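Putative membrane anchored protein (Corynebacterium diphtheriae, PDB 3LSO) is of unknown function but is probably a membrane-anchored protein of the cell envelope, built here from beta-rich domains strung out in an elongated chain. Local coordinates at residues Y41-M55 with A67-L81. Sequence-based numbering, arbitrary orientation.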
loop_
_atom_site.group_PDB
_atom_site.type_symbol
_atom_site.label_atom_id
_atom_site.label_comp_id
_atom_site.label_asym_id
_atom_site.label_seq_id
_atom_site.Cartn_x
_atom_site.Cartn_y
_atom_site.Cartn_z
ATOM N N TYR B 41 51.078 37.270 -3.009
ATOM C CA TYR B 41 51.390 36.460 -1.833
ATOM C C TYR B 41 50.619 35.139 -1.962
ATOM O O TYR B 41 49.435 35.065 -1.663
ATOM C CB TYR B 41 51.024 37.227 -0.545
ATOM C CG TYR B 41 51.664 36.719 0.731
ATOM C CD1 TYR B 41 52.905 37.208 1.154
ATOM C CD2 TYR B 41 51.028 35.754 1.528
ATOM C CE1 TYR B 41 53.499 36.739 2.335
ATOM C CE2 TYR B 41 51.611 35.279 2.708
ATOM C CZ TYR B 41 52.845 35.780 3.108
ATOM O OH TYR B 41 53.443 35.320 4.266
ATOM N N LYS B 42 51.286 34.107 -2.457
ATOM C CA LYS B 42 50.642 32.823 -2.686
ATOM C C LYS B 42 51.275 31.791 -1.771
ATOM O O LYS B 42 52.495 31.642 -1.754
ATOM C CB LYS B 42 50.769 32.410 -4.164
ATOM C CG LYS B 42 50.005 33.331 -5.115
ATOM C CD LYS B 42 50.024 32.901 -6.581
ATOM C CE LYS B 42 48.916 33.651 -7.332
ATOM N NZ LYS B 42 49.078 33.754 -8.812
ATOM N N PHE B 43 50.460 31.134 -0.961
ATOM C CA PHE B 43 50.896 29.929 -0.279
ATOM C C PHE B 43 49.781 28.866 -0.344
ATOM O O PHE B 43 48.730 29.093 -0.950
ATOM C CB PHE B 43 51.447 30.215 1.139
ATOM C CG PHE B 43 50.405 30.633 2.134
ATOM C CD1 PHE B 43 49.834 29.698 2.992
ATOM C CD2 PHE B 43 49.988 31.957 2.213
ATOM C CE1 PHE B 43 48.845 30.071 3.907
ATOM C CE2 PHE B 43 49.002 32.342 3.132
ATOM C CZ PHE B 43 48.436 31.393 3.984
ATOM N N ASN B 44 49.993 27.728 0.306
ATOM C CA ASN B 44 49.458 26.480 -0.191
ATOM C C ASN B 44 49.525 25.406 0.891
ATOM O O ASN B 44 50.611 25.098 1.394
ATOM C CB ASN B 44 50.359 26.113 -1.381
ATOM C CG ASN B 44 49.961 24.864 -2.046
ATOM O OD1 ASN B 44 48.862 24.773 -2.587
ATOM N ND2 ASN B 44 50.849 23.885 -2.044
ATOM N N GLN B 45 48.388 24.830 1.268
ATOM C CA GLN B 45 48.400 23.852 2.365
ATOM C C GLN B 45 47.401 22.704 2.273
ATOM O O GLN B 45 46.197 22.927 2.188
ATOM C CB GLN B 45 48.219 24.560 3.709
ATOM C CG GLN B 45 48.846 23.797 4.884
ATOM C CD GLN B 45 48.278 24.210 6.234
ATOM O OE1 GLN B 45 47.276 24.935 6.311
ATOM N NE2 GLN B 45 48.907 23.738 7.307
ATOM N N LYS B 46 47.923 21.482 2.317
ATOM C CA LYS B 46 47.101 20.279 2.372
ATOM C C LYS B 46 46.482 20.137 3.750
ATOM O O LYS B 46 47.132 20.411 4.755
ATOM C CB LYS B 46 47.922 19.026 2.039
ATOM C CG LYS B 46 47.949 18.657 0.556
ATOM C CD LYS B 46 48.503 17.257 0.310
ATOM C CE LYS B 46 50.015 17.211 0.481
ATOM N NZ LYS B 46 50.661 18.365 -0.211
ATOM N N SER B 47 45.227 19.690 3.779
ATOM C CA SER B 47 44.448 19.587 5.015
ATOM C C SER B 47 43.372 18.475 4.995
ATOM O O SER B 47 43.439 17.541 4.178
ATOM C CB SER B 47 43.813 20.938 5.317
ATOM O OG SER B 47 43.219 20.928 6.591
ATOM N N ASN B 48 42.393 18.585 5.905
ATOM C CA ASN B 48 41.296 17.613 6.064
ATOM C C ASN B 48 39.968 18.287 6.413
ATOM O O ASN B 48 39.937 19.208 7.224
ATOM C CB ASN B 48 41.644 16.569 7.136
ATOM C CG ASN B 48 42.322 15.337 6.552
ATOM O OD1 ASN B 48 43.515 15.096 6.774
ATOM N ND2 ASN B 48 41.562 14.554 5.789
ATOM N N PHE B 49 38.878 17.801 5.816
ATOM C CA PHE B 49 37.546 18.404 5.950
ATOM C C PHE B 49 36.524 17.370 6.372
ATOM O O PHE B 49 36.115 16.535 5.566
ATOM C CB PHE B 49 37.121 19.005 4.618
ATOM C CG PHE B 49 35.715 19.535 4.600
ATOM C CD1 PHE B 49 35.423 20.801 5.117
ATOM C CD2 PHE B 49 34.682 18.794 4.030
ATOM C CE1 PHE B 49 34.108 21.317 5.088
ATOM C CE2 PHE B 49 33.359 19.309 3.992
ATOM C CZ PHE B 49 33.079 20.569 4.527
ATOM N N SER B 50 36.090 17.449 7.627
ATOM C CA SER B 50 35.181 16.450 8.199
ATOM C C SER B 50 33.761 16.985 8.453
ATOM O O SER B 50 33.581 17.999 9.129
ATOM C CB SER B 50 35.783 15.857 9.478
ATOM O OG SER B 50 36.127 16.868 10.404
ATOM N N ALA B 51 32.761 16.291 7.906
ATOM C CA ALA B 51 31.363 16.671 8.085
ATOM C C ALA B 51 30.423 15.468 8.195
ATOM O O ALA B 51 30.656 14.414 7.597
ATOM C CB ALA B 51 30.922 17.582 6.964
ATOM N N GLU B 52 29.358 15.643 8.974
ATOM C CA GLU B 52 28.339 14.617 9.170
ATOM C C GLU B 52 26.980 15.136 8.692
ATOM O O GLU B 52 26.461 16.137 9.195
ATOM C CB GLU B 52 28.287 14.196 10.642
ATOM C CG GLU B 52 27.045 13.411 11.026
ATOM C CD GLU B 52 27.144 12.759 12.395
ATOM O OE1 GLU B 52 27.963 13.210 13.233
ATOM O OE2 GLU B 52 26.392 11.782 12.630
ATOM N N PHE B 53 26.423 14.449 7.704
ATOM C CA PHE B 53 25.135 14.815 7.134
ATOM C C PHE B 53 24.014 13.956 7.735
ATOM O O PHE B 53 23.679 12.895 7.203
ATOM C CB PHE B 53 25.183 14.635 5.615
ATOM C CG PHE B 53 25.621 15.858 4.860
ATOM C CD1 PHE B 53 26.937 16.287 4.893
ATOM C CD2 PHE B 53 24.711 16.572 4.081
ATOM C CE1 PHE B 53 27.324 17.415 4.172
ATOM C CE2 PHE B 53 25.099 17.704 3.359
ATOM C CZ PHE B 53 26.394 18.124 3.406
ATOM N N GLU B 54 23.445 14.412 8.846
ATOM C CA GLU B 54 22.385 13.669 9.517
ATOM C C GLU B 54 21.053 13.885 8.796
ATOM O O GLU B 54 20.406 14.921 8.935
ATOM C CB GLU B 54 22.303 14.051 10.998
ATOM C CG GLU B 54 23.614 13.834 11.774
ATOM C CD GLU B 54 23.559 14.306 13.234
ATOM O OE1 GLU B 54 22.500 14.801 13.685
ATOM O OE2 GLU B 54 24.586 14.177 13.940
HETATM N N MSE B 55 20.667 12.890 8.006
HETATM C CA MSE B 55 19.468 12.955 7.184
HETATM C C MSE B 55 18.602 11.730 7.389
HETATM O O MSE B 55 19.116 10.673 7.772
HETATM C CB MSE B 55 19.851 13.035 5.716
HETATM C CG MSE B 55 19.739 14.412 5.142
HETATM SE SE MSE B 55 20.414 14.414 3.332
HETATM C CE MSE B 55 22.281 14.230 3.789
ATOM N N ALA B 67 18.116 18.563 6.481
ATOM C CA ALA B 67 19.472 18.016 6.564
ATOM C C ALA B 67 20.264 18.770 7.632
ATOM O O ALA B 67 20.437 19.987 7.541
ATOM C CB ALA B 67 20.158 18.105 5.225
ATOM N N LEU B 68 20.709 18.052 8.660
ATOM C CA LEU B 68 21.560 18.642 9.695
ATOM C C LEU B 68 23.056 18.361 9.415
ATOM O O LEU B 68 23.509 17.208 9.418
ATOM C CB LEU B 68 21.132 18.192 11.113
ATOM C CG LEU B 68 21.877 18.768 12.343
ATOM C CD1 LEU B 68 21.690 20.295 12.521
ATOM C CD2 LEU B 68 21.533 18.028 13.654
ATOM N N ILE B 69 23.809 19.424 9.150
ATOM C CA ILE B 69 25.234 19.299 8.884
ATOM C C ILE B 69 26.056 19.735 10.093
ATOM O O ILE B 69 26.043 20.904 10.482
ATOM C CB ILE B 69 25.653 20.128 7.658
ATOM C CG1 ILE B 69 24.850 19.702 6.417
ATOM C CG2 ILE B 69 27.152 19.992 7.429
ATOM C CD1 ILE B 69 24.784 20.749 5.312
ATOM N N LYS B 70 26.757 18.778 10.687
ATOM C CA LYS B 70 27.712 19.067 11.741
ATOM C C LYS B 70 29.118 19.119 11.128
ATOM O O LYS B 70 29.649 18.113 10.667
ATOM C CB LYS B 70 27.613 18.024 12.866
ATOM C CG LYS B 70 26.276 18.031 13.611
ATOM C CD LYS B 70 26.309 17.172 14.878
ATOM C CE LYS B 70 24.962 17.194 15.602
ATOM N NZ LYS B 70 24.987 16.417 16.868
ATOM N N ILE B 71 29.705 20.308 11.090
ATOM C CA ILE B 71 31.060 20.465 10.568
ATOM C C ILE B 71 32.079 20.592 11.701
ATOM O O ILE B 71 32.041 21.537 12.504
ATOM C CB ILE B 71 31.182 21.648 9.597
ATOM C CG1 ILE B 71 30.321 21.403 8.360
ATOM C CG2 ILE B 71 32.629 21.831 9.169
ATOM C CD1 ILE B 71 30.209 22.598 7.420
ATOM N N LYS B 72 32.986 19.622 11.742
ATOM C CA LYS B 72 34.020 19.555 12.756
ATOM C C LYS B 72 35.066 20.650 12.509
ATOM O O LYS B 72 35.507 20.870 11.366
ATOM C CB LYS B 72 34.653 18.160 12.742
ATOM C CG LYS B 72 35.371 17.746 14.022
ATOM C CD LYS B 72 34.454 17.037 15.016
ATOM C CE LYS B 72 35.290 16.451 16.136
ATOM N NZ LYS B 72 34.592 16.567 17.428
ATOM N N ASP B 73 35.437 21.347 13.584
ATOM C CA ASP B 73 36.444 22.403 13.532
ATOM C C ASP B 73 37.622 21.948 12.694
ATOM O O ASP B 73 37.991 20.773 12.716
ATOM C CB ASP B 73 36.978 22.721 14.935
ATOM C CG ASP B 73 35.884 23.061 15.929
ATOM O OD1 ASP B 73 34.850 22.357 15.965
ATOM O OD2 ASP B 73 36.084 24.029 16.697
ATOM N N ILE B 74 38.215 22.874 11.953
ATOM C CA ILE B 74 39.486 22.579 11.302
ATOM C C ILE B 74 40.578 23.554 11.743
ATOM O O ILE B 74 40.462 24.767 11.544
ATOM C CB ILE B 74 39.352 22.421 9.772
ATOM C CG1 ILE B 74 38.802 23.684 9.113
ATOM C CG2 ILE B 74 38.441 21.230 9.457
ATOM C CD1 ILE B 74 38.767 23.606 7.565
ATOM N N SER B 75 41.606 22.999 12.386
ATOM C CA SER B 75 42.678 23.771 13.015
ATOM C C SER B 75 43.990 23.565 12.275
ATOM O O SER B 75 44.456 22.431 12.124
ATOM C CB SER B 75 42.836 23.362 14.486
ATOM O OG SER B 75 43.955 24.005 15.078
ATOM N N VAL B 76 44.582 24.667 11.815
ATOM C CA VAL B 76 45.857 24.615 11.070
ATOM C C VAL B 76 46.955 25.580 11.566
ATOM O O VAL B 76 46.761 26.800 11.604
ATOM C CB VAL B 76 45.643 24.769 9.531
ATOM C CG1 VAL B 76 44.916 23.539 8.977
ATOM C CG2 VAL B 76 44.894 26.062 9.192
ATOM N N SER B 77 48.099 25.025 11.955
ATOM C CA SER B 77 49.267 25.841 12.258
ATOM C C SER B 77 50.043 26.099 10.976
ATOM O O SER B 77 50.436 25.162 10.285
ATOM C CB SER B 77 50.158 25.162 13.299
ATOM O OG SER B 77 49.681 25.401 14.612
ATOM N N ASN B 78 50.242 27.371 10.652
ATOM C CA ASN B 78 51.020 27.756 9.481
ATOM C C ASN B 78 51.841 29.016 9.755
ATOM O O ASN B 78 51.315 30.005 10.242
ATOM C CB ASN B 78 50.095 27.949 8.279
ATOM C CG ASN B 78 50.831 27.947 6.953
ATOM O OD1 ASN B 78 51.742 27.185 6.728
ATOM N ND2 ASN B 78 50.402 28.791 6.058
ATOM N N ASP B 79 53.137 28.958 9.459
ATOM C CA ASP B 79 54.042 30.086 9.660
ATOM C C ASP B 79 53.651 31.300 8.821
ATOM O O ASP B 79 54.000 32.433 9.156
ATOM C CB ASP B 79 55.484 29.682 9.338
ATOM C CG ASP B 79 56.297 29.323 10.577
ATOM O OD1 ASP B 79 55.716 29.160 11.669
ATOM O OD2 ASP B 79 57.536 29.207 10.453
ATOM N N ASN B 80 52.927 31.059 7.732
ATOM C CA ASN B 80 52.424 32.124 6.878
ATOM C C ASN B 80 51.378 33.022 7.529
ATOM O O ASN B 80 50.903 33.976 6.910
ATOM C CB ASN B 80 51.851 31.525 5.605
ATOM C CG ASN B 80 52.887 31.353 4.545
ATOM O OD1 ASN B 80 53.378 32.335 3.992
ATOM N ND2 ASN B 80 53.239 30.106 4.249
ATOM N N LEU B 81 51.034 32.712 8.777
ATOM C CA LEU B 81 50.061 33.481 9.561
ATOM C C LEU B 81 50.694 34.240 10.749
ATOM O O LEU B 81 50.014 34.985 11.459
ATOM C CB LEU B 81 48.930 32.565 10.056
ATOM C CG LEU B 81 48.360 31.515 9.088
ATOM C CD1 LEU B 81 47.712 30.361 9.862
ATOM C CD2 LEU B 81 47.388 32.108 8.062
#
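Antiparallel pairing of 51-54 with 67-71, segments running at 163° to each other, joins neighbouring strands of the DIP2116-like N-terminal domain through four backbone bonds. Glu52 and Lys70 form a hydrogen-bonded pair, Glu52 N to Lys70 O and Lys70 N to Glu52 O both measuring 3.0 Å; Glu54 with Leu68 is the next, and Lys72 N to Ser50 O continues the pairing one step beyond. On the side of Ala51, Phe53, Ile69 and Ile71, Ile69 runs alongside Phe53 and lays CG1 over one ring face, 3.7 Å from the centroid, a CH-pi contact; Phe184 also meets this ring. On the other side Glu54 and Lys70 cross at an angle, Lys70 CE 3.5 Å from Glu54 OE2, and Glu54 OE2 to Lys70 NZ is a long salt bridge of 3.7 Å. The domain's sequence places it in the E-set clan, consistent with an immunoglobulin-like beta fold. Its strands splay here: axes 4.7 Å apart become 8.2 Å apart at 41-48 and 74-77, where side chains, not backbone bonds, make the contact. Gln45 and Val76 slide past each other in opposite directions, Gln45 OE1 in van der Waals contact with Val76 CB (3.6 Å). Asn80 CB sits over the centre of the Phe43 ring, 3.6 Å from the centroid (CH-pi), amide and ring planes 9° apart; Phe43 CG, between backbone N and carbonyl carbon (chi1 70°), places the ring against Asn80.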